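Local atomic coordinates of IPT/TIG domain-containing protein BACOVA_02650 (Bacteroides ovatus, PDB entry 5E7H), a protein that binds polysaccharide at the cell surface and probably captures xyloglucan before its transport into the periplasm, here as an IPT/TIG domain plus the C-terminal xyloglucan-binding domain. Residues G97-G102 with S139-Q144; N133-Q138 with G235-N240; P175-A180 with A246-Y251. All blocks are in the same frame, centred on the assembly; numbering follows the deposited sequence.

Contact 1 (G97-G102 with S139-Q144); sequences GSHVWG and SYSNAQ
S98 and N142 form a two-way pair of backbone hydrogen bonds, N142 N giving to S98 O at 2.8 Å and S98 N giving to N142 O in return. One residue on, H99 and S141 make a non-hydrogen-bonded pair, and beyond them the register slips. Y140 O accepts two bonds, from V100 N at 2.8 Å and from W101 N at 3.2 Å, while Y140 N donates back to W101 O at 2.8 Å. Two residues thus sit against one, which is a classic beta bulge. It lies between strands 98-101 and 133-142, whose local axes run antiparallel but strongly splayed, 131° between their directions, and strand 98-101 is the outermost on this side of the five-stranded sheet of the xyloglucan-binding domain.

Among the side chains, the main polar link is H99 ND1 with S139 OG, 2.8 Å apart, the hydroxyl lying at the edge of the imidazole near its plane. With CG anti to the backbone N (chi1 174°), the H99 ring is directed to S139. Y93 OH is a second partner of S139 OG and also bonds S141 OG, so the hydroxyls form a small polar cluster.

Aromatic packing takes over on the other face, where W101 and Y140 lie together. Y140 CB is set over the five-membered ring of the indole, 3.5 Å from its centroid, in a CH-pi contact. The phenol plane is tilted by 21° to the indole but slid well aside, leaving W101 NE1 above the rim of the Y140 ring at CG, 3.3 Å away. The hydroxyl of Y140 bonds E183. V100 CB adds an apolar contact with Y140 CD1 at 4.1 Å, and V100 CG2 rests against the amide nitrogen of N142, whose amide oxygen is bonded to T232.

Contact 2 (N133-Q138 with G235-N240); sequences NYWWKQ and GVYATN
N133 and N240 join their backbones in both directions: N240 N gives to N133 O at 2.8 Å, and N133 N to N240 O at 2.9 Å. At the other end A238 N donates to K137 O at 2.8 Å. These bonds pair two antiparallel strands in the middle of the five-stranded sheet of the beta-sandwich xyloglucan-binding domain. Between them the chain of 133-138 turns a corner at Y134 and W135, and an Asx turn, with W135 N bonded to N133 OD1, supports the bend. Water 2 bridges the strands at the break, donating to A238 O and accepting from W136 N and Q138 NE2.

Around this polar frame the packing is apolar. W136 CE3 comes within 3.8 Å of A238 CB, with I125 of the facing sheet touching both residues. T239 CG2 lies 3.5 Å from Y134 O. Exposed W135 touches Y237 through its CZ3 and also packs on W101; exposed tryptophans of this kind often meet sugars in carbohydrate-binding domains, though no sugar is bound here. Q138, bent at chi2 (-69°), has NE2 3.4 Å above the W135 ring plane, near the rim, where it also bonds W136 O weakly; its OE1 accepts from D103 N, while its CB presses on Y237 CD2 at 3.5 Å.

Contact 3 (P175-A180 with A246-Y251); sequences PVFQIA and ATIEVY
P175 loses the most surface in this contact, packing its ring edge against two residues of strand 246-251. Its CG lies 3.8 Å from the methyl CB of A246 and the same distance from I248 CG2, so the pyrrolidine touches both. P175 and I248 lie alongside each other with their side chains running oppositely, which brings P175 CB as well into range of the same CG2 methyl. The CA atoms of P175 and A246 are 7.4 Å apart, too far for strand pairing, and no hydrogen bond crosses the contact.

F177, two residues on, carries the second half of the contact. Its ring reaches across with the far carbon leading: CZ sits 4.0 Å from V250 CB and about equally far from both V250 methyls, so the ring end meets the fork of the valine symmetrically. The two side chains approach from facing strands; F177 CZ reaches about halfway across the 10.5 Å between the CA atoms of F177 and V250, and the shorter valine meets it on its own side of the gap. The ring of F177 also meets F252 edge-to-face and touches A238 and I125.

I248 links these two places with its two branches. CG2 serves P175, while the other branch, with chi2 nearly fully extended at 175°, carries CD1 to within 4.1 Å of F177 CZ. F172 of a loop touches I248, and C166 packs on V250.

P175, F177, A246, I248 and V250 all direct their CB atoms into the gap between the strands, whereas the intervening V176 and T247 point away. The segments run roughly alongside each other, the directions of their touching parts 35° apart, but belong to different sheets. Such apolar facing of two sheets is the core packing of a beta-sandwich, the fold of this xyloglucan-binding domain.

In the fold
All three contacts lie in the xyloglucan-binding domain, which follows the IPT/TIG domain. From the N terminus, contact 1 closes a 36-residue loop by adding strand 98-101 to the sheet edge. Residues 133-138, still inside that loop, open contact 2, so contacts 1 and 2 cross and share strand 133-142; they also touch through S139 and V236. Contact 2 closes 96 residues later at strand 233-240. Meanwhile 175-180 has opened contact 3, which closes only at 246-251, so contacts 2 and 3 cross as well, whereas contacts 1 and 3 follow in series. Contacts 1 and 2 pair neighbours within one sheet; contact 3 joins that sheet to the facing one.

Contact 1 (G97-G102 with S139-Q144)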
loop_
_atom_site.group_PDB
_atom_site.type_symbol
_atom_site.label_atom_id
_atom_site.label_comp_id
_atom_site.label_asym_id
_atom_site.label_seq_id
_atom_site.Cartn_x
_atom_site.Cartn_y
_atom_site.Cartn_z
ATOM N N GLY A 97 -9.881 3.574 -11.637
ATOM C CA GLY A 97 -10.766 2.515 -11.207
ATOM C C GLY A 97 -12.037 3.060 -10.582
ATOM O O GLY A 97 -12.242 4.284 -10.450
ATOM N N SER A 98 -12.925 2.159 -10.183
ATOM C CA SER A 98 -14.172 2.582 -9.562
ATOM C C SER A 98 -14.857 1.444 -8.834
ATOM O O SER A 98 -14.757 0.280 -9.207
ATOM C CB SER A 98 -15.114 3.166 -10.605
ATOM O OG SER A 98 -15.410 2.229 -11.615
ATOM N N HIS A 99 -15.562 1.811 -7.786
ATOM C CA HIS A 99 -16.460 0.913 -7.092
ATOM C C HIS A 99 -17.705 0.626 -7.929
ATOM O O HIS A 99 -18.291 1.544 -8.502
ATOM C CB HIS A 99 -16.854 1.554 -5.761
ATOM C CG HIS A 99 -17.891 0.803 -5.004
ATOM N ND1 HIS A 99 -17.595 -0.289 -4.215
ATOM C CD2 HIS A 99 -19.218 1.025 -4.862
ATOM C CE1 HIS A 99 -18.707 -0.726 -3.648
ATOM N NE2 HIS A 99 -19.704 0.059 -4.018
ATOM N N VAL A 100 -18.108 -0.639 -8.018
ATOM C CA VAL A 100 -19.345 -0.998 -8.709
ATOM C C VAL A 100 -20.480 -1.295 -7.725
ATOM O O VAL A 100 -21.562 -0.710 -7.827
ATOM C CB VAL A 100 -19.145 -2.223 -9.630
ATOM C CG1 VAL A 100 -20.407 -2.504 -10.467
ATOM C CG2 VAL A 100 -17.928 -1.993 -10.530
ATOM N N TRP A 101 -20.242 -2.206 -6.788
ATOM C CA TRP A 101 -21.277 -2.600 -5.822
ATOM C C TRP A 101 -20.628 -3.205 -4.577
ATOM O O TRP A 101 -19.468 -3.604 -4.597
ATOM C CB TRP A 101 -22.300 -3.576 -6.443
ATOM C CG TRP A 101 -21.768 -4.919 -6.853
ATOM C CD1 TRP A 101 -21.385 -5.293 -8.109
ATOM C CD2 TRP A 101 -21.555 -6.070 -6.016
ATOM N NE1 TRP A 101 -20.951 -6.595 -8.108
ATOM C CE2 TRP A 101 -21.044 -7.094 -6.837
ATOM C CE3 TRP A 101 -21.751 -6.331 -4.654
ATOM C CZ2 TRP A 101 -20.719 -8.356 -6.346
ATOM C CZ3 TRP A 101 -21.438 -7.588 -4.174
ATOM C CH2 TRP A 101 -20.913 -8.575 -5.009
ATOM N N GLY A 102 -21.398 -3.232 -3.493
ATOM C CA GLY A 102 -20.939 -3.796 -2.244
ATOM C C GLY A 102 -21.365 -2.973 -1.049
ATOM O O GLY A 102 -21.642 -1.771 -1.154
ATOM N N SER A 139 -16.269 -4.676 -1.420
ATOM C CA SER A 139 -16.342 -3.827 -2.602
ATOM C C SER A 139 -15.950 -4.628 -3.829
ATOM O O SER A 139 -14.839 -5.157 -3.890
ATOM C CB SER A 139 -15.437 -2.621 -2.459
ATOM O OG SER A 139 -15.344 -1.908 -3.682
ATOM N N TYR A 140 -16.881 -4.719 -4.772
ATOM C CA TYR A 140 -16.619 -5.220 -6.118
ATOM C C TYR A 140 -16.300 -3.995 -6.951
ATOM O O TYR A 140 -17.163 -3.136 -7.144
ATOM C CB TYR A 140 -17.831 -5.979 -6.661
ATOM C CG TYR A 140 -17.628 -6.650 -8.011
ATOM C CD1 TYR A 140 -17.441 -5.898 -9.160
ATOM C CD2 TYR A 140 -17.686 -8.029 -8.124
ATOM C CE1 TYR A 140 -17.277 -6.517 -10.399
ATOM C CE2 TYR A 140 -17.530 -8.650 -9.359
ATOM C CZ TYR A 140 -17.331 -7.881 -10.474
ATOM O OH TYR A 140 -17.165 -8.490 -11.710
ATOM N N SER A 141 -15.061 -3.908 -7.430
ATOM C CA SER A 141 -14.600 -2.735 -8.166
ATOM C C SER A 141 -14.092 -3.093 -9.551
ATOM O O SER A 141 -13.902 -4.263 -9.871
ATOM C CB SER A 141 -13.480 -2.019 -7.381
ATOM O OG SER A 141 -13.968 -1.438 -6.188
ATOM N N ASN A 142 -13.918 -2.064 -10.377
ATOM C CA ASN A 142 -13.269 -2.177 -11.676
ATOM C C ASN A 142 -11.914 -1.515 -11.552
ATOM O O ASN A 142 -11.808 -0.364 -11.128
ATOM C CB ASN A 142 -14.083 -1.510 -12.784
ATOM C CG ASN A 142 -15.165 -2.418 -13.343
ATOM O OD1 ASN A 142 -14.928 -3.589 -13.635
ATOM N ND2 ASN A 142 -16.348 -1.881 -13.483
ATOM N N ALA A 143 -10.877 -2.280 -11.854
ATOM C CA ALA A 143 -9.520 -1.794 -11.853
ATOM C C ALA A 143 -9.185 -1.214 -13.212
ATOM O O ALA A 143 -9.788 -1.565 -14.231
ATOM C CB ALA A 143 -8.583 -2.917 -11.521
ATOM N N GLN A 144 -8.188 -0.343 -13.226
ATOM C CA GLN A 144 -7.513 0.064 -14.450
ATOM C C GLN A 144 -6.156 -0.606 -14.437
ATOM O O GLN A 144 -5.259 -0.181 -13.710
ATOM C CB GLN A 144 -7.386 1.581 -14.513
ATOM C CG GLN A 144 -6.694 2.089 -15.753
ATOM C CD GLN A 144 -6.520 3.591 -15.731
ATOM O OE1 GLN A 144 -5.441 4.104 -16.031
ATOM N NE2 GLN A 144 -7.581 4.306 -15.367
HETATM O O HOH W 1 -9.927 4.317 -14.458
#

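Contact 2 (N133-Q138 with G235-N240)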
loop_
_atom_site.group_PDB
_atom_site.type_symbol
_atom_site.label_atom_id
_atom_site.label_comp_id
_atom_site.label_asym_id
_atom_site.label_seq_id
_atom_site.Cartn_x
_atom_site.Cartn_y
_atom_site.Cartn_z
ATOM N N ASN A 133 -19.570 -15.557 10.068
ATOM C CA ASN A 133 -20.314 -14.811 9.074
ATOM C C ASN A 133 -19.547 -14.853 7.781
ATOM O O ASN A 133 -18.421 -14.378 7.727
ATOM C CB ASN A 133 -20.519 -13.357 9.526
ATOM C CG ASN A 133 -21.535 -12.630 8.673
ATOM O OD1 ASN A 133 -21.449 -12.644 7.448
ATOM N ND2 ASN A 133 -22.523 -12.026 9.307
ATOM N N TYR A 134 -20.146 -15.422 6.746
ATOM C CA TYR A 134 -19.399 -15.673 5.518
ATOM C C TYR A 134 -19.802 -14.746 4.365
ATOM O O TYR A 134 -19.403 -14.951 3.216
ATOM C CB TYR A 134 -19.560 -17.138 5.136
ATOM C CG TYR A 134 -19.126 -18.053 6.257
ATOM C CD1 TYR A 134 -17.784 -18.178 6.592
ATOM C CD2 TYR A 134 -20.053 -18.745 7.004
ATOM C CE1 TYR A 134 -17.381 -18.992 7.638
ATOM C CE2 TYR A 134 -19.663 -19.571 8.048
ATOM C CZ TYR A 134 -18.323 -19.683 8.362
ATOM O OH TYR A 134 -17.926 -20.496 9.398
ATOM N N TRP A 135 -20.574 -13.712 4.670
ATOM C CA TRP A 135 -20.883 -12.671 3.694
ATOM C C TRP A 135 -21.300 -11.427 4.458
ATOM O O TRP A 135 -22.365 -11.398 5.070
ATOM C CB TRP A 135 -21.993 -13.116 2.720
ATOM C CG TRP A 135 -22.291 -12.062 1.683
ATOM C CD1 TRP A 135 -23.335 -11.190 1.682
ATOM C CD2 TRP A 135 -21.515 -11.760 0.518
ATOM N NE1 TRP A 135 -23.261 -10.359 0.587
ATOM C CE2 TRP A 135 -22.154 -10.693 -0.146
ATOM C CE3 TRP A 135 -20.346 -12.286 -0.026
ATOM C CZ2 TRP A 135 -21.665 -10.152 -1.335
ATOM C CZ3 TRP A 135 -19.849 -11.735 -1.210
ATOM C CH2 TRP A 135 -20.516 -10.676 -1.844
ATOM N N TRP A 136 -20.441 -10.416 4.443
ATOM C CA TRP A 136 -20.656 -9.244 5.281
ATOM C C TRP A 136 -20.445 -7.965 4.478
ATOM O O TRP A 136 -21.401 -7.491 3.843
ATOM C CB TRP A 136 -19.756 -9.310 6.513
ATOM C CG TRP A 136 -19.903 -8.118 7.409
ATOM C CD1 TRP A 136 -21.059 -7.568 7.869
ATOM C CD2 TRP A 136 -18.843 -7.330 7.935
ATOM N NE1 TRP A 136 -20.778 -6.470 8.655
ATOM C CE2 TRP A 136 -19.424 -6.308 8.714
ATOM C CE3 TRP A 136 -17.453 -7.377 7.809
ATOM C CZ2 TRP A 136 -18.659 -5.347 9.378
ATOM C CZ3 TRP A 136 -16.694 -6.421 8.471
ATOM C CH2 TRP A 136 -17.303 -5.419 9.239
ATOM N N LYS A 137 -19.225 -7.437 4.446
ATOM C CA LYS A 137 -18.957 -6.175 3.764
ATOM C C LYS A 137 -17.897 -6.386 2.714
ATOM O O LYS A 137 -16.987 -7.211 2.873
ATOM C CB LYS A 137 -18.548 -5.070 4.765
ATOM C CG LYS A 137 -19.745 -4.579 5.573
ATOM C CD LYS A 137 -19.504 -3.310 6.378
ATOM C CE LYS A 137 -20.803 -2.916 7.071
ATOM N NZ LYS A 137 -20.671 -1.595 7.746
ATOM N N GLN A 138 -18.018 -5.646 1.616
ATOM C CA GLN A 138 -17.144 -5.876 0.474
ATOM C C GLN A 138 -17.248 -4.741 -0.532
ATOM O O GLN A 138 -18.193 -3.952 -0.504
ATOM C CB GLN A 138 -17.503 -7.217 -0.197
ATOM C CG GLN A 138 -18.914 -7.278 -0.820
ATOM C CD GLN A 138 -20.053 -7.281 0.184
ATOM O OE1 GLN A 138 -20.994 -6.484 0.078
ATOM N NE2 GLN A 138 -20.030 -8.229 1.107
ATOM N N GLY A 235 -11.832 -7.366 -6.277
ATOM C CA GLY A 235 -12.790 -7.420 -5.179
ATOM C C GLY A 235 -12.069 -7.575 -3.860
ATOM O O GLY A 235 -11.093 -8.316 -3.756
ATOM N N VAL A 236 -12.544 -6.846 -2.857
ATOM C CA VAL A 236 -12.050 -6.932 -1.483
ATOM C C VAL A 236 -13.247 -7.309 -0.608
ATOM O O VAL A 236 -14.251 -6.597 -0.566
ATOM C CB VAL A 236 -11.417 -5.609 -1.017
ATOM C CG1 VAL A 236 -10.992 -5.671 0.447
ATOM C CG2 VAL A 236 -10.223 -5.241 -1.917
ATOM N N TYR A 237 -13.160 -8.447 0.069
ATOM C CA TYR A 237 -14.318 -9.005 0.778
ATOM C C TYR A 237 -13.943 -9.324 2.211
ATOM O O TYR A 237 -12.970 -10.030 2.452
ATOM C CB TYR A 237 -14.834 -10.283 0.112
ATOM C CG TYR A 237 -15.073 -10.196 -1.374
ATOM C CD1 TYR A 237 -14.009 -10.305 -2.268
ATOM C CD2 TYR A 237 -16.353 -10.035 -1.887
ATOM C CE1 TYR A 237 -14.215 -10.245 -3.614
ATOM C CE2 TYR A 237 -16.569 -9.961 -3.243
ATOM C CZ TYR A 237 -15.490 -10.074 -4.102
ATOM O OH TYR A 237 -15.691 -10.002 -5.464
ATOM N N ALA A 238 -14.741 -8.848 3.161
ATOM C CA ALA A 238 -14.482 -9.125 4.572
ATOM C C ALA A 238 -15.506 -10.126 5.105
ATOM O O ALA A 238 -16.699 -9.997 4.851
ATOM C CB ALA A 238 -14.532 -7.831 5.399
ATOM N N THR A 239 -15.033 -11.107 5.864
ATOM C CA THR A 239 -15.891 -12.086 6.527
ATOM C C THR A 239 -15.377 -12.287 7.946
ATOM O O THR A 239 -14.320 -11.748 8.318
ATOM C CB THR A 239 -15.907 -13.437 5.808
ATOM O OG1 THR A 239 -14.567 -13.934 5.685
ATOM C CG2 THR A 239 -16.550 -13.323 4.439
ATOM N N ASN A 240 -16.110 -13.074 8.725
ATOM C CA ASN A 240 -15.669 -13.405 10.064
ATOM C C ASN A 240 -15.858 -14.875 10.394
ATOM O O ASN A 240 -16.885 -15.275 10.985
ATOM C CB ASN A 240 -16.405 -12.562 11.106
ATOM C CG ASN A 240 -15.913 -12.842 12.497
ATOM O OD1 ASN A 240 -14.836 -13.418 12.670
ATOM N ND2 ASN A 240 -16.691 -12.452 13.503
HETATM O O HOH W 2 -18.213 -10.285 2.428
#

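Contact 3 (P175-A180 with A246-Y251)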
loop_
_atom_site.group_PDB
_atom_site.type_symbol
_atom_site.label_atom_id
_atom_site.label_comp_id
_atom_site.label_asym_id
_atom_site.label_seq_id
_atom_site.Cartn_x
_atom_site.Cartn_y
_atom_site.Cartn_z
ATOM N N PRO A 175 -12.090 -11.717 12.061
ATOM C CA PRO A 175 -12.313 -11.229 10.697
ATOM C C PRO A 175 -11.094 -11.387 9.794
ATOM O O PRO A 175 -9.954 -11.274 10.260
ATOM C CB PRO A 175 -12.677 -9.762 10.917
ATOM C CG PRO A 175 -13.317 -9.763 12.273
ATOM C CD PRO A 175 -12.518 -10.737 13.070
ATOM N N VAL A 176 -11.356 -11.682 8.528
ATOM C CA VAL A 176 -10.307 -11.802 7.505
ATOM C C VAL A 176 -10.778 -11.217 6.188
ATOM O O VAL A 176 -11.974 -11.008 5.987
ATOM C CB VAL A 176 -9.896 -13.271 7.257
ATOM C CG1 VAL A 176 -9.298 -13.894 8.498
ATOM C CG2 VAL A 176 -11.092 -14.096 6.735
ATOM N N PHE A 177 -9.827 -10.996 5.283
ATOM C CA PHE A 177 -10.103 -10.438 3.973
ATOM C C PHE A 177 -9.772 -11.409 2.858
ATOM O O PHE A 177 -8.832 -12.207 2.955
ATOM C CB PHE A 177 -9.316 -9.141 3.763
ATOM C CG PHE A 177 -9.760 -8.028 4.658
ATOM C CD1 PHE A 177 -10.777 -7.163 4.268
ATOM C CD2 PHE A 177 -9.208 -7.868 5.919
ATOM C CE1 PHE A 177 -11.223 -6.151 5.109
ATOM C CE2 PHE A 177 -9.648 -6.843 6.759
ATOM C CZ PHE A 177 -10.660 -5.994 6.352
ATOM N N GLN A 178 -10.580 -11.331 1.811
ATOM C CA GLN A 178 -10.321 -11.990 0.533
ATOM C C GLN A 178 -10.034 -10.912 -0.498
ATOM O O GLN A 178 -10.746 -9.917 -0.569
ATOM C CB GLN A 178 -11.526 -12.844 0.103
ATOM C CG GLN A 178 -11.390 -13.440 -1.297
ATOM C CD GLN A 178 -12.621 -14.127 -1.785
ATOM O OE1 GLN A 178 -13.708 -14.036 -1.205
ATOM N NE2 GLN A 178 -12.456 -14.831 -2.881
ATOM N N ILE A 179 -8.990 -11.104 -1.303
ATOM C CA ILE A 179 -8.735 -10.244 -2.462
ATOM C C ILE A 179 -8.771 -11.138 -3.709
ATOM O O ILE A 179 -8.047 -12.146 -3.790
ATOM C CB ILE A 179 -7.393 -9.509 -2.368
ATOM C CG1 ILE A 179 -7.359 -8.635 -1.102
ATOM C CG2 ILE A 179 -7.184 -8.660 -3.619
ATOM C CD1 ILE A 179 -6.018 -7.890 -0.862
ATOM N N ALA A 180 -9.635 -10.785 -4.655
ATOM C CA ALA A 180 -9.833 -11.570 -5.875
ATOM C C ALA A 180 -9.703 -10.646 -7.074
ATOM O O ALA A 180 -10.022 -9.461 -6.984
ATOM C CB ALA A 180 -11.180 -12.239 -5.874
ATOM N N ALA A 246 -17.225 -9.303 16.280
ATOM C CA ALA A 246 -16.100 -8.383 16.321
ATOM C C ALA A 246 -16.475 -7.083 15.662
ATOM O O ALA A 246 -17.305 -7.057 14.763
ATOM C CB ALA A 246 -14.908 -8.990 15.604
ATOM N N THR A 247 -15.806 -6.006 16.050
ATOM C CA THR A 247 -15.997 -4.727 15.404
ATOM C C THR A 247 -14.636 -4.346 14.868
ATOM O O THR A 247 -13.630 -4.470 15.568
ATOM C CB THR A 247 -16.578 -3.696 16.395
ATOM O OG1 THR A 247 -17.891 -4.134 16.797
ATOM C CG2 THR A 247 -16.663 -2.319 15.781
ATOM N N ILE A 248 -14.587 -3.954 13.602
ATOM C CA ILE A 248 -13.314 -3.585 12.997
ATOM C C ILE A 248 -13.462 -2.245 12.294
ATOM O O ILE A 248 -14.571 -1.774 12.061
ATOM C CB ILE A 248 -12.799 -4.667 12.015
ATOM C CG1 ILE A 248 -13.582 -4.661 10.682
ATOM C CG2 ILE A 248 -12.853 -6.059 12.683
ATOM C CD1 ILE A 248 -13.055 -5.632 9.619
ATOM N N GLU A 249 -12.331 -1.621 11.981
ATOM C CA GLU A 249 -12.321 -0.363 11.242
ATOM C C GLU A 249 -11.054 -0.355 10.410
ATOM O O GLU A 249 -9.956 -0.141 10.945
ATOM C CB GLU A 249 -12.403 0.835 12.188
ATOM C CG GLU A 249 -12.477 2.150 11.468
ATOM C CD GLU A 249 -12.552 3.350 12.391
ATOM O OE1 GLU A 249 -12.543 3.186 13.640
ATOM O OE2 GLU A 249 -12.635 4.464 11.848
ATOM N N VAL A 250 -11.205 -0.639 9.118
ATOM C CA VAL A 250 -10.062 -0.841 8.222
ATOM C C VAL A 250 -10.270 -0.015 6.970
ATOM O O VAL A 250 -11.361 -0.027 6.389
ATOM C CB VAL A 250 -9.888 -2.321 7.852
ATOM C CG1 VAL A 250 -8.653 -2.534 6.977
ATOM C CG2 VAL A 250 -9.804 -3.173 9.121
ATOM N N TYR A 251 -9.234 0.711 6.552
ATOM C CA TYR A 251 -9.293 1.519 5.329
ATOM C C TYR A 251 -8.224 1.063 4.358
ATOM O O TYR A 251 -7.165 0.595 4.782
ATOM C CB TYR A 251 -9.108 3.028 5.628
ATOM C CG TYR A 251 -10.146 3.536 6.611
ATOM C CD1 TYR A 251 -11.411 3.906 6.185
ATOM C CD2 TYR A 251 -9.887 3.549 7.973
ATOM C CE1 TYR A 251 -12.378 4.306 7.082
ATOM C CE2 TYR A 251 -10.846 3.957 8.880
ATOM C CZ TYR A 251 -12.098 4.325 8.426
ATOM O OH TYR A 251 -13.093 4.720 9.295
#